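PDB 1WBA: albumin-1 from Psophocarpus tetragonolobus, which serves as a 2S seed storage protein and belongs to the leguminous Kunitz-type protease inhibitor family. Local coordinates for residues Met54-Ile59 / Asn81-Pro86. Sequence-based numbering, arbitrary orientation.
Sequences MYATSI and NFATDP
Ser58 and Asn81 form an antiparallel hydrogen-bonded pair, Ser58 N giving to Asn81 O (2.8 Å) and Asn81 N to Ser58 O, and beside it Thr57 faces Phe82 as a non-hydrogen-bonded pair. This ladder joins strands 56-61 and 78-82 in the beta-trefoil fold of the Kunitz inhibitors. Past the Thr57-Phe82 pair, Ala83 N gives a nearly straight bond to Ala56 O (2.9 Å, 174° at the hydrogen), although the donor sits above the carbonyl plane. Beyond Ala83 the backbones part, and two waters bridge the segments: one molecule donates to Ala56 O and accepts from Thr84 N, while a second accepts from Ala56 N and lies 2.7 Å from Thr84 OG1. With CG anti to the carbonyl carbon (chi1 -66°), the Tyr55 ring lies beside Phe82 and points its edge at that ring's face in an offset edge-to-face pair, with centroids 5.8 Å apart and planes at 82°. Its CB meets Phe82 CD1 at 3.6 Å, and Thr57 CG2 touches the same carbon; outside this contact, Phe82 also meets Trp92 and side chains of strand 30-33. A serine in place of Tyr55 would probably leave Phe82 without its edge-on partner and open a gap beside Pro86. That proline follows a cis peptide bond and crosses the tyrosine at about a right angle, bringing its CD within 3.7 Å of Tyr55 CE1 and its CG within 3.6 Å of Tyr55 OH.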
ATOM      1  N   MET A  54       3.100   9.498   8.759  1.00 12.46           N
ATOM      2  CA  MET A  54       1.995   8.646   8.339  1.00 14.22           C
ATOM      3  C   MET A  54       1.197   9.363   7.280  1.00 13.57           C
ATOM      4  O   MET A  54       0.266  10.119   7.584  1.00 13.42           O
ATOM      5  CB  MET A  54       1.108   8.189   9.512  1.00 17.64           C
ATOM      6  CG  MET A  54       0.907   9.165  10.645  1.00 24.84           C
ATOM      7  SD  MET A  54      -0.024   8.382  11.995  1.00 31.36           S
ATOM      8  CE  MET A  54       1.254   7.464  12.864  1.00 27.31           C
ATOM      9  N   TYR A  55       1.595   9.157   6.027  1.00 10.16           N
ATOM     10  CA  TYR A  55       0.930   9.804   4.901  1.00  8.51           C
ATOM     11  C   TYR A  55      -0.454   9.203   4.592  1.00 10.51           C
ATOM     12  O   TYR A  55      -0.650   7.972   4.649  1.00  9.87           O
ATOM     13  CB  TYR A  55       1.803   9.725   3.644  1.00  6.09           C
ATOM     14  CG  TYR A  55       3.107  10.515   3.691  1.00  9.58           C
ATOM     15  CD1 TYR A  55       3.161  11.797   4.253  1.00  9.49           C
ATOM     16  CD2 TYR A  55       4.280   9.996   3.128  1.00  8.04           C
ATOM     17  CE1 TYR A  55       4.348  12.543   4.239  1.00 11.18           C
ATOM     18  CE2 TYR A  55       5.471  10.733   3.110  1.00  8.25           C
ATOM     19  CZ  TYR A  55       5.497  12.001   3.670  1.00 10.51           C
ATOM     20  OH  TYR A  55       6.665  12.726   3.657  1.00  8.42           O
ATOM     21  N   ALA A  56      -1.397  10.074   4.237  1.00  7.23           N
ATOM     22  CA  ALA A  56      -2.747   9.648   3.893  1.00  9.09           C
ATOM     23  C   ALA A  56      -2.739   9.236   2.428  1.00  8.22           C
ATOM     24  O   ALA A  56      -1.972   9.776   1.627  1.00 10.49           O
ATOM     25  CB  ALA A  56      -3.725  10.786   4.101  1.00  6.47           C
ATOM     26  N   THR A  57      -3.607   8.294   2.081  1.00  7.07           N
ATOM     27  CA  THR A  57      -3.725   7.794   0.724  1.00  7.01           C
ATOM     28  C   THR A  57      -5.189   7.710   0.278  1.00  8.02           C
ATOM     29  O   THR A  57      -6.090   7.486   1.099  1.00  8.78           O
ATOM     30  CB  THR A  57      -3.172   6.342   0.615  1.00  7.52           C
ATOM     31  OG1 THR A  57      -3.691   5.553   1.695  1.00  9.57           O
ATOM     32  CG2 THR A  57      -1.656   6.314   0.682  1.00  5.87           C
ATOM     33  N   SER A  58      -5.435   7.955  -1.003  1.00  7.19           N
ATOM     34  CA  SER A  58      -6.780   7.774  -1.554  1.00  8.51           C
ATOM     35  C   SER A  58      -6.778   6.323  -2.014  1.00  7.86           C
ATOM     36  O   SER A  58      -5.755   5.825  -2.537  1.00  7.88           O
ATOM     37  CB  SER A  58      -7.015   8.660  -2.769  1.00  8.71           C
ATOM     38  OG  SER A  58      -6.836  10.008  -2.409  1.00 17.08           O
ATOM     39  N   ILE A  59      -7.896   5.642  -1.797  1.00  6.56           N
ATOM     40  CA  ILE A  59      -8.044   4.246  -2.187  1.00  7.14           C
ATOM     41  C   ILE A  59      -9.233   4.221  -3.151  1.00  7.85           C
ATOM     42  O   ILE A  59     -10.354   4.592  -2.783  1.00  9.31           O
ATOM     43  CB  ILE A  59      -8.279   3.356  -0.941  1.00  7.70           C
ATOM     44  CG1 ILE A  59      -7.107   3.535   0.033  1.00  7.10           C
ATOM     45  CG2 ILE A  59      -8.429   1.899  -1.358  1.00  8.98           C
ATOM     46  CD1 ILE A  59      -7.246   2.813   1.321  1.00  9.82           C
ATOM     47  N   ASN A  81      -3.018   5.967  -4.084  1.00  5.29           N
ATOM     48  CA  ASN A  81      -2.140   7.102  -4.326  1.00  8.85           C
ATOM     49  C   ASN A  81      -2.054   8.013  -3.114  1.00  8.33           C
ATOM     50  O   ASN A  81      -2.985   8.074  -2.312  1.00  9.83           O
ATOM     51  CB  ASN A  81      -2.575   7.880  -5.574  1.00 11.04           C
ATOM     52  CG  ASN A  81      -3.874   8.664  -5.376  1.00 14.13           C
ATOM     53  OD1 ASN A  81      -3.865   9.764  -4.829  1.00 18.45           O
ATOM     54  ND2 ASN A  81      -4.985   8.119  -5.854  1.00 14.65           N
ATOM     55  N   PHE A  82      -0.916   8.679  -2.932  1.00  9.09           N
ATOM     56  CA  PHE A  82      -0.770   9.593  -1.799  1.00  8.43           C
ATOM     57  C   PHE A  82      -1.704  10.787  -1.994  1.00  8.76           C
ATOM     58  O   PHE A  82      -1.813  11.334  -3.086  1.00  8.99           O
ATOM     59  CB  PHE A  82       0.688  10.013  -1.622  1.00  7.27           C
ATOM     60  CG  PHE A  82       1.555   8.915  -1.102  1.00  6.23           C
ATOM     61  CD1 PHE A  82       1.469   8.529   0.225  1.00  6.61           C
ATOM     62  CD2 PHE A  82       2.426   8.230  -1.952  1.00  5.12           C
ATOM     63  CE1 PHE A  82       2.231   7.467   0.721  1.00  5.57           C
ATOM     64  CE2 PHE A  82       3.196   7.164  -1.474  1.00  4.67           C
ATOM     65  CZ  PHE A  82       3.099   6.780  -0.134  1.00  4.82           C
ATOM     66  N   ALA A  83      -2.365  11.187  -0.923  1.00  9.87           N
ATOM     67  CA  ALA A  83      -3.350  12.248  -0.996  1.00 13.58           C
ATOM     68  C   ALA A  83      -2.863  13.616  -0.600  1.00 15.66           C
ATOM     69  O   ALA A  83      -3.479  14.622  -0.935  1.00 19.56           O
ATOM     70  CB  ALA A  83      -4.561  11.863  -0.151  1.00 14.68           C
ATOM     71  N   THR A  84      -1.754  13.671   0.104  1.00 16.24           N
ATOM     72  CA  THR A  84      -1.255  14.949   0.548  1.00 19.36           C
ATOM     73  C   THR A  84       0.174  15.260   0.110  1.00 20.10           C
ATOM     74  O   THR A  84       0.881  14.426  -0.477  1.00 17.02           O
ATOM     75  CB  THR A  84      -1.284  15.010   2.074  1.00 18.19           C
ATOM     76  OG1 THR A  84      -0.297  14.118   2.600  1.00 20.37           O
ATOM     77  CG2 THR A  84      -2.651  14.580   2.592  1.00 20.56           C
ATOM     78  N   ASP A  85       0.576  16.498   0.366  1.00 18.14           N
ATOM     79  CA  ASP A  85       1.930  16.920   0.076  1.00 19.24           C
ATOM     80  C   ASP A  85       2.749  16.118   1.077  1.00 17.55           C
ATOM     81  O   ASP A  85       2.251  15.778   2.157  1.00 17.85           O
ATOM     82  CB  ASP A  85       2.092  18.416   0.349  1.00 21.55           C
ATOM     83  CG  ASP A  85       1.278  19.279  -0.602  1.00 22.50           C
ATOM     84  OD1 ASP A  85       1.280  19.033  -1.827  1.00 23.79           O
ATOM     85  OD2 ASP A  85       0.639  20.226  -0.113  1.00 29.40           O
ATOM     86  N   PRO A  86       4.034  15.872   0.781  1.00 15.68           N
ATOM     87  CA  PRO A  86       4.789  16.281  -0.404  1.00 15.37           C
ATOM     88  C   PRO A  86       4.635  15.407  -1.651  1.00 15.32           C
ATOM     89  O   PRO A  86       5.234  15.698  -2.684  1.00 16.21           O
ATOM     90  CB  PRO A  86       6.220  16.259   0.109  1.00 13.83           C
ATOM     91  CG  PRO A  86       6.207  15.085   1.022  1.00 15.88           C
ATOM     92  CD  PRO A  86       4.918  15.234   1.772  1.00 13.17           C
TER
HETATM   93  O   HOH W   1      -0.110  11.744   1.353  1.00 13.58           O
HETATM   94  O   HOH W   2      -1.005  12.769   4.864  1.00 21.39           O